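Local coordinates for uncharacterized protein (Bacteroides uniformis ATCC 8492, PDB 4Q68), which probably acts as a highly specific N-acetylmuramoyl-L-alanine amidase of the NlpC/P60 family, cleaving the link between N-acetylmuramic acid and L-alanine in peptidoglycan fragments, at residues 32-37 with 65-70; 82-87 with 128-133; 170-175 with 235-240; 201-206 with 218-223. One frame throughout, in Å; residues are numbered along the deposited sequence.

Interaction 1 (32-37 with 65-70)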
loop_
_atom_site.group_PDB
_atom_site.type_symbol
_atom_site.label_atom_id
_atom_site.label_comp_id
_atom_site.label_asym_id
_atom_site.label_seq_id
_atom_site.Cartn_x
_atom_site.Cartn_y
_atom_site.Cartn_z
ATOM N N LEU A 32 14.620 5.259 9.428
ATOM C CA LEU A 32 13.220 4.978 9.732
ATOM C C LEU A 32 12.539 6.239 10.251
ATOM O O LEU A 32 12.903 6.745 11.304
ATOM C CB LEU A 32 13.121 3.868 10.767
ATOM C CG LEU A 32 11.703 3.401 11.097
ATOM C CD1 LEU A 32 11.024 2.717 9.927
ATOM C CD2 LEU A 32 11.736 2.489 12.307
ATOM N N VAL A 33 11.554 6.733 9.512
ATOM C CA VAL A 33 10.799 7.923 9.868
ATOM C C VAL A 33 9.417 7.493 10.345
ATOM O O VAL A 33 8.692 6.796 9.646
ATOM C CB VAL A 33 10.679 8.873 8.656
ATOM C CG1 VAL A 33 9.767 10.055 8.951
ATOM C CG2 VAL A 33 12.061 9.364 8.217
ATOM N N ILE A 34 9.046 7.953 11.531
ATOM C CA ILE A 34 7.737 7.698 12.087
ATOM C C ILE A 34 7.011 9.026 12.264
ATOM O O ILE A 34 7.407 9.849 13.093
ATOM C CB ILE A 34 7.825 6.933 13.416
ATOM C CG1 ILE A 34 8.591 5.616 13.207
ATOM C CG2 ILE A 34 6.425 6.670 13.971
ATOM C CD1 ILE A 34 8.809 4.800 14.476
ATOM N N ASN A 35 5.988 9.247 11.453
ATOM C CA ASN A 35 5.165 10.449 11.536
ATOM C C ASN A 35 3.716 10.026 11.449
ATOM O O ASN A 35 3.121 9.982 10.378
ATOM C CB ASN A 35 5.515 11.442 10.431
ATOM C CG ASN A 35 4.822 12.780 10.608
ATOM O OD1 ASN A 35 3.885 12.899 11.406
ATOM N ND2 ASN A 35 5.281 13.789 9.869
ATOM N N CYS A 36 3.145 9.716 12.603
ATOM C CA CYS A 36 1.786 9.208 12.640
ATOM C C CYS A 36 0.739 10.326 12.641
ATOM O O CYS A 36 -0.454 10.025 12.550
ATOM C CB CYS A 36 1.575 8.251 13.817
ATOM S SG CYS A 36 2.655 6.786 13.756
ATOM N N ASP A 37 1.171 11.590 12.699
ATOM C CA ASP A 37 0.286 12.755 12.720
ATOM C C ASP A 37 0.092 13.386 11.327
ATOM O O ASP A 37 -0.706 14.298 11.174
ATOM C CB ASP A 37 0.840 13.838 13.663
ATOM C CG ASP A 37 1.099 13.339 15.092
ATOM O OD1 ASP A 37 0.478 12.351 15.544
ATOM O OD2 ASP A 37 1.930 13.965 15.779
ATOM N N SER A 65 9.463 0.196 20.648
ATOM C CA SER A 65 10.515 -0.538 19.958
ATOM C C SER A 65 9.927 -1.605 19.050
ATOM O O SER A 65 10.386 -1.768 17.927
ATOM C CB SER A 65 11.490 -1.166 20.952
ATOM O OG SER A 65 10.817 -2.068 21.815
ATOM N N ALA A 66 8.918 -2.327 19.535
ATOM C CA ALA A 66 8.316 -3.388 18.733
ATOM C C ALA A 66 7.540 -2.819 17.550
ATOM O O ALA A 66 7.604 -3.357 16.461
ATOM C CB ALA A 66 7.424 -4.264 19.594
ATOM N N PHE A 67 6.825 -1.721 17.766
ATOM C CA PHE A 67 6.134 -1.022 16.674
ATOM C C PHE A 67 7.137 -0.624 15.590
ATOM O O PHE A 67 6.916 -0.872 14.415
ATOM C CB PHE A 67 5.385 0.218 17.182
ATOM C CG PHE A 67 4.835 1.082 16.085
ATOM C CD1 PHE A 67 3.648 0.749 15.444
ATOM C CD2 PHE A 67 5.516 2.207 15.661
ATOM C CE1 PHE A 67 3.147 1.534 14.438
ATOM C CE2 PHE A 67 5.023 2.991 14.650
ATOM C CZ PHE A 67 3.831 2.653 14.035
ATOM N N ALA A 68 8.233 0.007 15.996
ATOM C CA ALA A 68 9.248 0.447 15.053
ATOM C C ALA A 68 9.842 -0.729 14.302
ATOM O O ALA A 68 10.059 -0.647 13.092
ATOM C CB ALA A 68 10.335 1.235 15.780
ATOM N N ASP A 69 10.118 -1.821 15.011
ATOM C CA ASP A 69 10.680 -2.998 14.342
ATOM C C ASP A 69 9.715 -3.566 13.294
ATOM O O ASP A 69 10.136 -3.971 12.207
ATOM C CB ASP A 69 11.042 -4.081 15.351
ATOM C CG ASP A 69 12.311 -3.764 16.151
ATOM O OD1 ASP A 69 13.081 -2.846 15.787
ATOM O OD2 ASP A 69 12.519 -4.471 17.142
ATOM N N ASN A 70 8.428 -3.607 13.613
ATOM C CA ASN A 70 7.445 -4.069 12.638
ATOM C C ASN A 70 7.312 -3.107 11.476
ATOM O O ASN A 70 7.245 -3.534 10.323
ATOM C CB ASN A 70 6.108 -4.337 13.312
ATOM C CG ASN A 70 6.125 -5.638 14.057
ATOM O OD1 ASN A 70 6.711 -6.611 13.586
ATOM N ND2 ASN A 70 5.521 -5.665 15.227
#
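Ile-34 and Ala-68 mark the nearest approach of the two backbones, their CA atoms 8.0 Å apart, a separation filled mainly by side chains. Segment 32-37 is extended loop chain from Leu-32 to Asn-35 and turns at Cys-36, whereas 65-70 is regular helix, with Asp-69 N bonded to Ser-65 O. No hydrogen bond joins them. Alternate side chains of the loop, those of Leu-32, Ile-34 and Cys-36, are directed at the helix, and within 65-70 they meet Phe-67 and Ala-68; Leu-32 and Ile-34 also touch Leu-71, farther along the helix. Ile-34 CG2 lies against the edge of the Phe-67 ring, close to its plane, 4.0 Å from CE2, while Ile-34 CD1 reaches Ala-68 CB at 4.1 Å and stays near the ring. The first torsion sets CG1 beside the backbone N (chi1 -57°) and CG2 anti to it. Within the amidase-like domain the contact ties the loop between helices 2-12 and 41-53 to the surface of helix 64-75. The Phe-67 side chain also touches Tyr-47, Ala-50 and Glu-51 of helix 41-53, and thus bridges the two helices and the loop. At one end of the row, Leu-32 CD2 sits 3.9 Å from Ala-68 CB and 3.6 Å from the carbonyl oxygen Ala-68 O. At the other, Cys-36 SG makes an oblique sulfur-aromatic contact, 5.3 Å from the centroid of the Phe-67 ring. Beside it is an Asx turn, in which Asn-35 OD1 accepts from Asp-37 N, and Asn-35 N is bonded to Tyr-47 OH.

Interaction 2 (82-87 with 128-133). With NAG (2-acetamido-2-deoxy-beta-D-glucopyranose), chain B.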
loop_
_atom_site.group_PDB
_atom_site.type_symbol
_atom_site.label_atom_id
_atom_site.label_comp_id
_atom_site.label_asym_id
_atom_site.label_seq_id
_atom_site.Cartn_x
_atom_site.Cartn_y
_atom_site.Cartn_z
ATOM N N ASP A 82 18.929 0.271 3.971
ATOM C CA ASP A 82 20.154 0.409 3.170
ATOM C C ASP A 82 19.891 1.359 2.026
ATOM O O ASP A 82 19.771 0.958 0.869
ATOM C CB ASP A 82 20.652 -0.944 2.650
ATOM C CG ASP A 82 21.922 -0.823 1.809
ATOM O OD1 ASP A 82 22.589 0.228 1.870
ATOM O OD2 ASP A 82 22.235 -1.768 1.059
ATOM N N GLY A 83 19.755 2.625 2.373
ATOM C CA GLY A 83 19.582 3.672 1.396
ATOM C C GLY A 83 18.158 3.823 0.894
ATOM O O GLY A 83 17.260 3.029 1.179
ATOM N N TYR A 84 17.955 4.863 0.102
ATOM C CA TYR A 84 16.642 5.179 -0.449
ATOM C C TYR A 84 16.032 3.988 -1.181
ATOM O O TYR A 84 14.824 3.752 -1.104
ATOM C CB TYR A 84 16.783 6.348 -1.401
ATOM C CG TYR A 84 15.509 6.773 -2.105
ATOM C CD1 TYR A 84 14.501 7.440 -1.426
ATOM C CD2 TYR A 84 15.331 6.540 -3.467
ATOM C CE1 TYR A 84 13.355 7.875 -2.087
ATOM C CE2 TYR A 84 14.201 6.970 -4.139
ATOM C CZ TYR A 84 13.216 7.625 -3.448
ATOM O OH TYR A 84 12.104 8.043 -4.129
ATOM N N THR A 85 16.857 3.255 -1.925
ATOM C CA THR A 85 16.322 2.192 -2.756
ATOM C C THR A 85 15.978 0.906 -1.997
ATOM O O THR A 85 15.396 -0.002 -2.589
ATOM C CB THR A 85 17.243 1.874 -3.939
ATOM O OG1 THR A 85 18.499 1.372 -3.471
ATOM C CG2 THR A 85 17.494 3.131 -4.772
ATOM N N SER A 86 16.310 0.843 -0.703
ATOM C CA SER A 86 15.861 -0.270 0.141
ATOM C C SER A 86 14.416 -0.107 0.608
ATOM O O SER A 86 13.813 -1.062 1.074
ATOM C CB SER A 86 16.771 -0.443 1.361
ATOM O OG SER A 86 16.677 0.645 2.268
ATOM N N ARG A 87 13.870 1.103 0.513
ATOM C CA ARG A 87 12.460 1.324 0.822
ATOM C C ARG A 87 11.632 0.690 -0.287
ATOM O O ARG A 87 11.981 0.789 -1.459
ATOM C CB ARG A 87 12.160 2.821 0.921
ATOM C CG ARG A 87 10.959 3.127 1.777
ATOM C CD ARG A 87 10.397 4.504 1.569
ATOM N NE ARG A 87 11.398 5.549 1.772
ATOM C CZ ARG A 87 11.269 6.787 1.319
ATOM N NH1 ARG A 87 10.179 7.156 0.662
ATOM N NH2 ARG A 87 12.243 7.667 1.515
ATOM N N GLN A 128 13.515 12.941 -12.322
ATOM C CA GLN A 128 13.367 14.335 -11.920
ATOM C C GLN A 128 12.312 14.518 -10.842
ATOM O O GLN A 128 12.304 15.537 -10.153
ATOM C CB GLN A 128 12.972 15.205 -13.108
ATOM C CG GLN A 128 13.879 15.088 -14.320
ATOM C CD GLN A 128 13.383 14.088 -15.369
ATOM O OE1 GLN A 128 12.662 13.130 -15.079
ATOM N NE2 GLN A 128 13.807 14.301 -16.602
ATOM N N LEU A 129 11.400 13.552 -10.728
ATOM C CA LEU A 129 10.300 13.635 -9.794
ATOM C C LEU A 129 10.641 13.149 -8.382
ATOM O O LEU A 129 9.786 13.239 -7.506
ATOM C CB LEU A 129 9.116 12.849 -10.342
ATOM C CG LEU A 129 8.664 13.218 -11.753
ATOM C CD1 LEU A 129 7.452 12.413 -12.140
ATOM C CD2 LEU A 129 8.399 14.702 -11.888
ATOM N N TYR A 130 11.862 12.653 -8.166
ATOM C CA TYR A 130 12.270 12.081 -6.879
ATOM C C TYR A 130 13.624 12.634 -6.504
ATOM O O TYR A 130 14.604 12.432 -7.212
ATOM C CB TYR A 130 12.328 10.553 -6.944
ATOM C CG TYR A 130 11.054 9.992 -7.481
ATOM C CD1 TYR A 130 9.968 9.781 -6.647
ATOM C CD2 TYR A 130 10.897 9.765 -8.841
ATOM C CE1 TYR A 130 8.770 9.313 -7.150
ATOM C CE2 TYR A 130 9.714 9.292 -9.351
ATOM C CZ TYR A 130 8.652 9.073 -8.507
ATOM O OH TYR A 130 7.472 8.615 -9.012
ATOM N N LYS A 131 13.671 13.323 -5.376
ATOM C CA LYS A 131 14.886 13.995 -4.946
ATOM C C LYS A 131 16.101 13.067 -4.897
ATOM O O LYS A 131 17.195 13.451 -5.294
ATOM C CB LYS A 131 14.642 14.624 -3.574
ATOM C CG LYS A 131 15.796 15.415 -3.025
ATOM C CD LYS A 131 15.384 16.232 -1.800
ATOM C CE LYS A 131 14.911 15.367 -0.606
ATOM N NZ LYS A 131 14.559 16.195 0.619
ATOM N N GLN A 132 15.888 11.841 -4.430
ATOM C CA GLN A 132 16.966 10.882 -4.217
ATOM C C GLN A 132 17.347 10.121 -5.488
ATOM O O GLN A 132 18.235 9.269 -5.439
ATOM C CB GLN A 132 16.571 9.899 -3.115
ATOM C CG GLN A 132 16.280 10.552 -1.774
ATOM C CD GLN A 132 14.805 10.803 -1.523
ATOM O OE1 GLN A 132 14.060 11.160 -2.434
ATOM N NE2 GLN A 132 14.391 10.679 -0.273
ATOM N N LEU A 133 16.647 10.397 -6.588
ATOM C CA LEU A 133 17.037 9.877 -7.897
ATOM C C LEU A 133 17.639 10.925 -8.819
ATOM O O LEU A 133 18.535 10.616 -9.591
ATOM C CB LEU A 133 15.850 9.222 -8.607
ATOM C CG LEU A 133 15.169 8.062 -7.870
ATOM C CD1 LEU A 133 14.115 7.442 -8.762
ATOM C CD2 LEU A 133 16.180 7.030 -7.402
HETATM C C1 NAG B . 4.695 5.806 -2.568
HETATM C C2 NAG B . 6.072 6.032 -3.176
HETATM C C3 NAG B . 7.179 5.770 -2.159
HETATM C C4 NAG B . 6.867 6.405 -0.806
HETATM C C5 NAG B . 5.429 6.151 -0.370
HETATM C C6 NAG B . 5.135 6.904 0.921
HETATM C C7 NAG B . 6.308 5.735 -5.603
HETATM C C8 NAG B . 6.555 4.811 -6.749
HETATM N N2 NAG B . 6.271 5.216 -4.373
HETATM O O1 NAG B . 3.740 6.218 -3.499
HETATM O O3 NAG B . 8.357 6.355 -2.653
HETATM O O4 NAG B . 7.772 5.960 0.176
HETATM O O5 NAG B . 4.545 6.570 -1.387
HETATM O O6 NAG B . 5.306 8.287 0.728
HETATM O O7 NAG B . 6.153 6.926 -5.852
#
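Tyr-84 and Gln-132 form a mostly buried amide-on-aromatic stack that, within the amidase-like domain, joins the 3-10 turn 84-86, in the loop ahead of helix 91-100, to the start of the short helix 131-134. The evidence is geometric. Gln-132 CB stands over the centre of the Tyr-84 ring, 3.5 Å from the centroid and 14° off the normal, a CH-pi contact. Beyond it, the chain bends at chi2 and lays the amide over the same ring, the two planes only 27° apart, with Gln-132 CD 3.3 Å from Tyr-84 CE1. The polar end is not left to the ring: Gln-132 NE2 donates to Glu-25 OE1, which helps to fix how the amide is turned. Leu-133 adds an apolar contact, its CD2 reaching Tyr-84 CE2 at 3.8 Å, obliquely to the ring. Backbone bonds shape both partners, Arg-87 N to Tyr-84 O on one side and Leu-133 N to Tyr-130 O on the other. Arg-87 extends past the stack toward the N-acetylglucosamine, and its guanidinium plane is steeply inclined to the Gln-132 amide. Glu-25 and Glu-30 form salt bridges with its NH1 and NH2 respectively, which probably steadies the group, and His-89 ND1 is a further partner of the sugar. Arg-87 NH1 donates to O4 of the N-acetylglucosamine at 2.7 Å, with an N-H...O angle of 156°.

Interaction 3 (170-175 with 235-240)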
loop_
_atom_site.group_PDB
_atom_site.type_symbol
_atom_site.label_atom_id
_atom_site.label_comp_id
_atom_site.label_asym_id
_atom_site.label_seq_id
_atom_site.Cartn_x
_atom_site.Cartn_y
_atom_site.Cartn_z
ATOM N N TRP A 170 -15.141 -12.778 -0.065
ATOM C CA TRP A 170 -13.741 -13.045 0.207
ATOM C C TRP A 170 -12.909 -11.785 0.477
ATOM O O TRP A 170 -11.732 -11.893 0.774
ATOM C CB TRP A 170 -13.132 -13.877 -0.923
ATOM C CG TRP A 170 -13.277 -13.339 -2.296
ATOM C CD1 TRP A 170 -14.216 -13.698 -3.208
ATOM C CD2 TRP A 170 -12.413 -12.414 -2.961
ATOM N NE1 TRP A 170 -14.010 -13.047 -4.395
ATOM C CE2 TRP A 170 -12.910 -12.248 -4.270
ATOM C CE3 TRP A 170 -11.268 -11.715 -2.582
ATOM C CZ2 TRP A 170 -12.291 -11.423 -5.204
ATOM C CZ3 TRP A 170 -10.653 -10.892 -3.513
ATOM C CH2 TRP A 170 -11.172 -10.748 -4.808
ATOM N N ILE A 171 -13.522 -10.606 0.367
ATOM C CA ILE A 171 -12.907 -9.357 0.801
ATOM C C ILE A 171 -13.489 -9.074 2.178
ATOM O O ILE A 171 -14.717 -9.010 2.318
ATOM C CB ILE A 171 -13.192 -8.189 -0.156
ATOM C CG1 ILE A 171 -12.681 -8.521 -1.556
ATOM C CG2 ILE A 171 -12.580 -6.904 0.403
ATOM C CD1 ILE A 171 -13.109 -7.546 -2.629
ATOM N N LYS A 172 -12.623 -8.913 3.172
ATOM C CA LYS A 172 -13.038 -8.801 4.565
ATOM C C LYS A 172 -12.626 -7.466 5.190
ATOM O O LYS A 172 -11.624 -6.845 4.788
ATOM C CB LYS A 172 -12.416 -9.955 5.349
ATOM C CG LYS A 172 -12.864 -11.302 4.804
ATOM C CD LYS A 172 -12.362 -12.499 5.567
ATOM C CE LYS A 172 -12.791 -13.788 4.867
ATOM N NZ LYS A 172 -14.219 -13.725 4.457
ATOM N N ASP A 173 -13.383 -7.043 6.195
ATOM C CA ASP A 173 -12.994 -5.905 7.016
ATOM C C ASP A 173 -11.522 -6.025 7.389
ATOM O O ASP A 173 -11.047 -7.084 7.820
ATOM C CB ASP A 173 -13.798 -5.880 8.316
ATOM C CG ASP A 173 -15.152 -5.224 8.183
ATOM O OD1 ASP A 173 -15.332 -4.386 7.285
ATOM O OD2 ASP A 173 -16.049 -5.552 9.009
ATOM N N GLY A 174 -10.798 -4.925 7.222
ATOM C CA GLY A 174 -9.381 -4.879 7.590
ATOM C C GLY A 174 -8.415 -5.290 6.504
ATOM O O GLY A 174 -7.215 -5.103 6.667
ATOM N N ASP A 175 -8.914 -5.848 5.402
ATOM C CA ASP A 175 -8.037 -6.170 4.305
ATOM C C ASP A 175 -7.389 -4.900 3.760
ATOM O O ASP A 175 -7.961 -3.807 3.772
ATOM C CB ASP A 175 -8.774 -6.875 3.171
ATOM C CG ASP A 175 -9.104 -8.344 3.465
ATOM O OD1 ASP A 175 -8.596 -8.892 4.469
ATOM O OD2 ASP A 175 -9.843 -8.944 2.650
ATOM N N VAL A 235 -5.937 -7.363 -3.256
ATOM C CA VAL A 235 -6.426 -7.490 -1.894
ATOM C C VAL A 235 -5.415 -8.321 -1.114
ATOM O O VAL A 235 -5.110 -9.460 -1.496
ATOM C CB VAL A 235 -7.809 -8.177 -1.861
ATOM C CG1 VAL A 235 -8.296 -8.335 -0.434
ATOM C CG2 VAL A 235 -8.810 -7.394 -2.694
ATOM N N LEU A 236 -4.875 -7.720 -0.057
ATOM C CA LEU A 236 -3.873 -8.351 0.794
ATOM C C LEU A 236 -4.435 -8.456 2.203
ATOM O O LEU A 236 -5.304 -7.677 2.601
ATOM C CB LEU A 236 -2.571 -7.546 0.843
ATOM C CG LEU A 236 -1.869 -7.219 -0.477
ATOM C CD1 LEU A 236 -1.758 -8.430 -1.387
ATOM C CD2 LEU A 236 -2.520 -6.046 -1.205
ATOM N N ARG A 237 -3.927 -9.404 2.982
ATOM C CA ARG A 237 -4.434 -9.628 4.330
ATOM C C ARG A 237 -3.276 -9.879 5.277
ATOM O O ARG A 237 -2.403 -10.705 5.011
ATOM C CB ARG A 237 -5.395 -10.810 4.319
ATOM C CG ARG A 237 -6.110 -11.090 5.645
ATOM C CD ARG A 237 -7.198 -12.132 5.487
ATOM N NE ARG A 237 -8.222 -11.640 4.577
ATOM C CZ ARG A 237 -8.968 -12.378 3.764
ATOM N NH1 ARG A 237 -8.881 -13.706 3.734
ATOM N NH2 ARG A 237 -9.827 -11.759 2.957
HETATM N N MSE A 238 -3.289 -9.189 6.404
HETATM C CA MSE A 238 -2.325 -9.438 7.473
HETATM C C MSE A 238 -2.321 -10.896 7.884
HETATM O O MSE A 238 -3.388 -11.509 8.021
HETATM C CB MSE A 238 -2.700 -8.595 8.697
HETATM C CG MSE A 238 -1.770 -8.773 9.872
HETATM SE SE MSE A 238 -2.270 -7.795 11.453
HETATM C CE MSE A 238 -3.888 -8.822 11.867
ATOM N N LYS A 239 -1.121 -11.423 8.112
ATOM C CA LYS A 239 -0.942 -12.733 8.707
ATOM C C LYS A 239 -0.099 -12.514 9.961
ATOM O O LYS A 239 1.027 -12.044 9.886
ATOM C CB LYS A 239 -0.292 -13.695 7.710
ATOM C CG LYS A 239 -0.148 -15.121 8.219
ATOM C CD LYS A 239 0.405 -16.058 7.156
ATOM C CE LYS A 239 0.558 -17.475 7.699
ATOM N NZ LYS A 239 1.330 -18.356 6.777
ATOM N N LYS A 240 -0.693 -12.846 11.097
ATOM C CA LYS A 240 -0.156 -12.594 12.438
ATOM C C LYS A 240 -0.083 -13.909 13.243
ATOM O O LYS A 240 -0.968 -14.767 13.069
ATOM C CB LYS A 240 -1.096 -11.583 13.141
ATOM C CG LYS A 240 -0.683 -11.011 14.461
ATOM C CD LYS A 240 -1.754 -10.060 14.994
ATOM C CE LYS A 240 -1.408 -9.560 16.382
ATOM N NZ LYS A 240 -2.409 -8.568 16.819
ATOM O OXT LYS A 240 0.819 -14.123 14.064
HETATM O O HOH W 1 -10.760 -14.690 1.576
HETATM O O HOH W 2 -5.391 -7.271 6.752
#
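Asp-175 and Arg-237 are joined by a side-on, two-nitrogen salt bridge, the main ionic element of this contact. Arg-237 NE meets Asp-175 OD1 at 2.8 Å in a practically straight bond (177°), while Arg-237 NH2 meets Asp-175 OD2, also at 2.8 Å, on its syn lone pair. Carboxylate and guanidinium are nearly coplanar, 22° apart. A bend at chi3 (-63°) in an otherwise extended arginine brings this edge to the acid. Over one face of the guanidinium lies the aliphatic chain of Lys-172, its CD 3.7 Å above the plane and offset toward the rim, while Lys-172 NZ bonds to Pro-169 O.

Of the hydrogen bonds outside the salt bridge, Arg-237 NH2 also donates to the carbonyl oxygen Trp-170 O at 2.9 Å, less straight than the salt-bridge bonds, and a water links Trp-170 O to Arg-237 NH1. Lys-172 N donates to Asp-175 OD2 at 2.8 Å from well above the carboxylate plane. Residues 172-175 form a type II turn, closed by Asp-175 N to Lys-172 O, in which Gly-174 takes the positive phi. A second water spans Gly-174 O and Met-238 N.

Apolar packing is carried by Val-235 on strand 230-238. Its CG2 touches Trp-170 CZ3 at 4.0 Å and Ile-171 CG1 at 4.2 Å. Leu-236 pairs by backbone bonds with Ile-176, so the turn leads straight into the neighbouring antiparallel strand 176-181 of the central sheet.

With Asp-175 OD2 gripped by two donors and OD1 by a third, the carboxylate is held against rotation, and the guanidinium beside it would be expected to favour its ionised form although the residue is buried.

Interaction 4 (201-206 with 218-223)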
loop_
_atom_site.group_PDB
_atom_site.type_symbol
_atom_site.label_atom_id
_atom_site.label_comp_id
_atom_site.label_asym_id
_atom_site.label_seq_id
_atom_site.Cartn_x
_atom_site.Cartn_y
_atom_site.Cartn_z
ATOM N N LEU A 201 -19.146 -1.940 0.761
ATOM C CA LEU A 201 -17.701 -1.968 0.917
ATOM C C LEU A 201 -17.141 -0.583 0.626
ATOM O O LEU A 201 -17.130 -0.125 -0.524
ATOM C CB LEU A 201 -17.071 -3.005 0.006
ATOM C CG LEU A 201 -15.545 -3.013 -0.014
ATOM C CD1 LEU A 201 -14.938 -3.264 1.358
ATOM C CD2 LEU A 201 -15.050 -4.040 -1.005
ATOM N N LEU A 202 -16.726 0.076 1.714
ATOM C CA LEU A 202 -16.096 1.386 1.717
ATOM C C LEU A 202 -14.598 1.222 1.936
ATOM O O LEU A 202 -14.093 0.129 2.184
ATOM C CB LEU A 202 -16.685 2.271 2.824
ATOM C CG LEU A 202 -18.200 2.353 2.915
ATOM C CD1 LEU A 202 -18.594 3.306 4.015
ATOM C CD2 LEU A 202 -18.815 2.768 1.578
ATOM N N LEU A 203 -13.882 2.327 1.800
ATOM C CA LEU A 203 -12.450 2.355 2.041
ATOM C C LEU A 203 -12.111 3.389 3.111
ATOM O O LEU A 203 -12.580 4.531 3.047
ATOM C CB LEU A 203 -11.714 2.698 0.746
ATOM C CG LEU A 203 -10.240 2.329 0.719
ATOM C CD1 LEU A 203 -10.071 0.821 0.645
ATOM C CD2 LEU A 203 -9.542 2.988 -0.461
ATOM N N VAL A 204 -11.323 2.979 4.097
ATOM C CA VAL A 204 -10.683 3.894 5.028
ATOM C C VAL A 204 -9.331 4.220 4.409
ATOM O O VAL A 204 -8.530 3.329 4.142
ATOM C CB VAL A 204 -10.522 3.261 6.419
ATOM C CG1 VAL A 204 -9.731 4.181 7.336
ATOM C CG2 VAL A 204 -11.885 2.959 7.000
ATOM N N HIS A 205 -9.068 5.490 4.125
ATOM C CA HIS A 205 -7.881 5.848 3.382
ATOM C C HIS A 205 -7.496 7.296 3.594
ATOM O O HIS A 205 -8.313 8.128 3.989
ATOM C CB HIS A 205 -8.076 5.549 1.885
ATOM C CG HIS A 205 -9.063 6.443 1.200
ATOM N ND1 HIS A 205 -8.714 7.199 0.114
ATOM C CD2 HIS A 205 -10.369 6.703 1.442
ATOM C CE1 HIS A 205 -9.755 7.888 -0.293
ATOM N NE2 HIS A 205 -10.775 7.612 0.498
ATOM N N ALA A 206 -6.229 7.582 3.332
ATOM C CA ALA A 206 -5.717 8.949 3.353
ATOM C C ALA A 206 -6.023 9.593 2.015
ATOM O O ALA A 206 -5.467 9.197 0.987
ATOM C CB ALA A 206 -4.232 8.973 3.652
ATOM N N VAL A 218 -18.475 7.203 -0.967
ATOM C CA VAL A 218 -19.023 6.283 -1.935
ATOM C C VAL A 218 -18.326 4.940 -1.766
ATOM O O VAL A 218 -17.220 4.858 -1.211
ATOM C CB VAL A 218 -18.875 6.823 -3.383
ATOM C CG1 VAL A 218 -19.578 8.161 -3.505
ATOM C CG2 VAL A 218 -17.402 6.945 -3.809
ATOM N N PRO A 219 -18.945 3.859 -2.242
ATOM C CA PRO A 219 -18.289 2.568 -2.153
ATOM C C PRO A 219 -16.994 2.521 -2.953
ATOM O O PRO A 219 -16.795 3.278 -3.913
ATOM C CB PRO A 219 -19.338 1.606 -2.723
ATOM C CG PRO A 219 -20.644 2.320 -2.548
ATOM C CD PRO A 219 -20.308 3.745 -2.779
ATOM N N LEU A 220 -16.124 1.605 -2.565
ATOM C CA LEU A 220 -14.891 1.372 -3.305
ATOM C C LEU A 220 -15.164 1.168 -4.805
ATOM O O LEU A 220 -14.429 1.690 -5.645
ATOM C CB LEU A 220 -14.151 0.181 -2.695
ATOM C CG LEU A 220 -12.847 -0.251 -3.359
ATOM C CD1 LEU A 220 -11.833 0.851 -3.453
ATOM C CD2 LEU A 220 -12.280 -1.459 -2.617
ATOM N N SER A 221 -16.222 0.435 -5.141
ATOM C CA SER A 221 -16.582 0.227 -6.535
ATOM C C SER A 221 -16.741 1.556 -7.271
ATOM O O SER A 221 -16.343 1.682 -8.432
ATOM C CB SER A 221 -17.879 -0.571 -6.635
ATOM O OG SER A 221 -18.907 0.064 -5.897
ATOM N N GLN A 222 -17.379 2.534 -6.625
ATOM C CA GLN A 222 -17.598 3.851 -7.229
ATOM C C GLN A 222 -16.295 4.639 -7.321
ATOM O O GLN A 222 -16.057 5.347 -8.296
ATOM C CB GLN A 222 -18.637 4.650 -6.430
ATOM C CG GLN A 222 -19.078 5.945 -7.097
ATOM C CD GLN A 222 -19.859 5.721 -8.351
ATOM O OE1 GLN A 222 -19.587 6.341 -9.398
ATOM N NE2 GLN A 222 -20.837 4.846 -8.277
HETATM N N MSE A 223 -15.465 4.556 -6.285
HETATM C CA MSE A 223 -14.149 5.199 -6.338
HETATM C C MSE A 223 -13.398 4.740 -7.574
HETATM O O MSE A 223 -12.781 5.546 -8.286
HETATM C CB MSE A 223 -13.321 4.841 -5.108
HETATM C CG MSE A 223 -13.851 5.392 -3.796
HETATM SE SE MSE A 223 -12.755 4.843 -2.286
HETATM C CE MSE A 223 -11.057 5.636 -2.830
HETATM O O HOH W 3 -17.284 -1.481 -3.237
#
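Leu-201 O accepts a hydrogen bond from Leu-220 N at 2.9 Å, with the donor in the carbonyl plane and an N-H...O angle of 162°. Around it, the Leu-201 and Leu-220 side chains run side by side in the same direction, CD2 to CD2 at 4.1 Å, and Leu-202 CD2 lies 3.8 Å from Pro-219 CA. Farther along, at Leu-203 and His-205 of the strand, Met-223 of the helix makes the contact; it is a selenomethionine with two conformers, and one of them is described. Its SE is 3.9 Å from Leu-203 CB. Met-223 CE lies over one face of the His-205 ring, 4.0 Å from the centroid and displaced toward the rim, a CH-pi contact. The bend at chi3 (60°) turns the methyl onto the ring. In the fold, strand 200-207 forms a hairpin with 212-215, and the chain returns to lay helix 220-225, with Pro-219 at its N-cap position, beside the first of these strands. Outside this shell, Leu-203 and Leu-220 both touch Ile-177 of strand 176-181. Ser-216 OG bonds to both Leu-203 N and Val-218 O, thereby tying the approach to the helix to the strand, and His-205 ND1 is hydrogen-bonded to His-190 NE2 on strand 188-197.

Overall arrangement
The four contacts follow in sequence except that interaction 4 (201-206 with 218-223) falls between the two segments of interaction 3 (170-175 with 235-240). These two touch, Ile-171 CG2 to Leu-201 CD2 at 4.0 Å, with centres about 15 Å apart, and both reach the antiparallel sheet that includes strands 200-207 and 230-238. Interactions 1 and 2 are in the helical and loop part of the chain, their centres about 20 Å apart and their nearest atoms about 7 Å. Interaction 2, beside the sugar, lies across the chain's centre from interactions 3 and 4, about 29 and 30 Å away between centres. The contacts thus sample a helical part and a sheet, as expected of an NlpC/P60 domain.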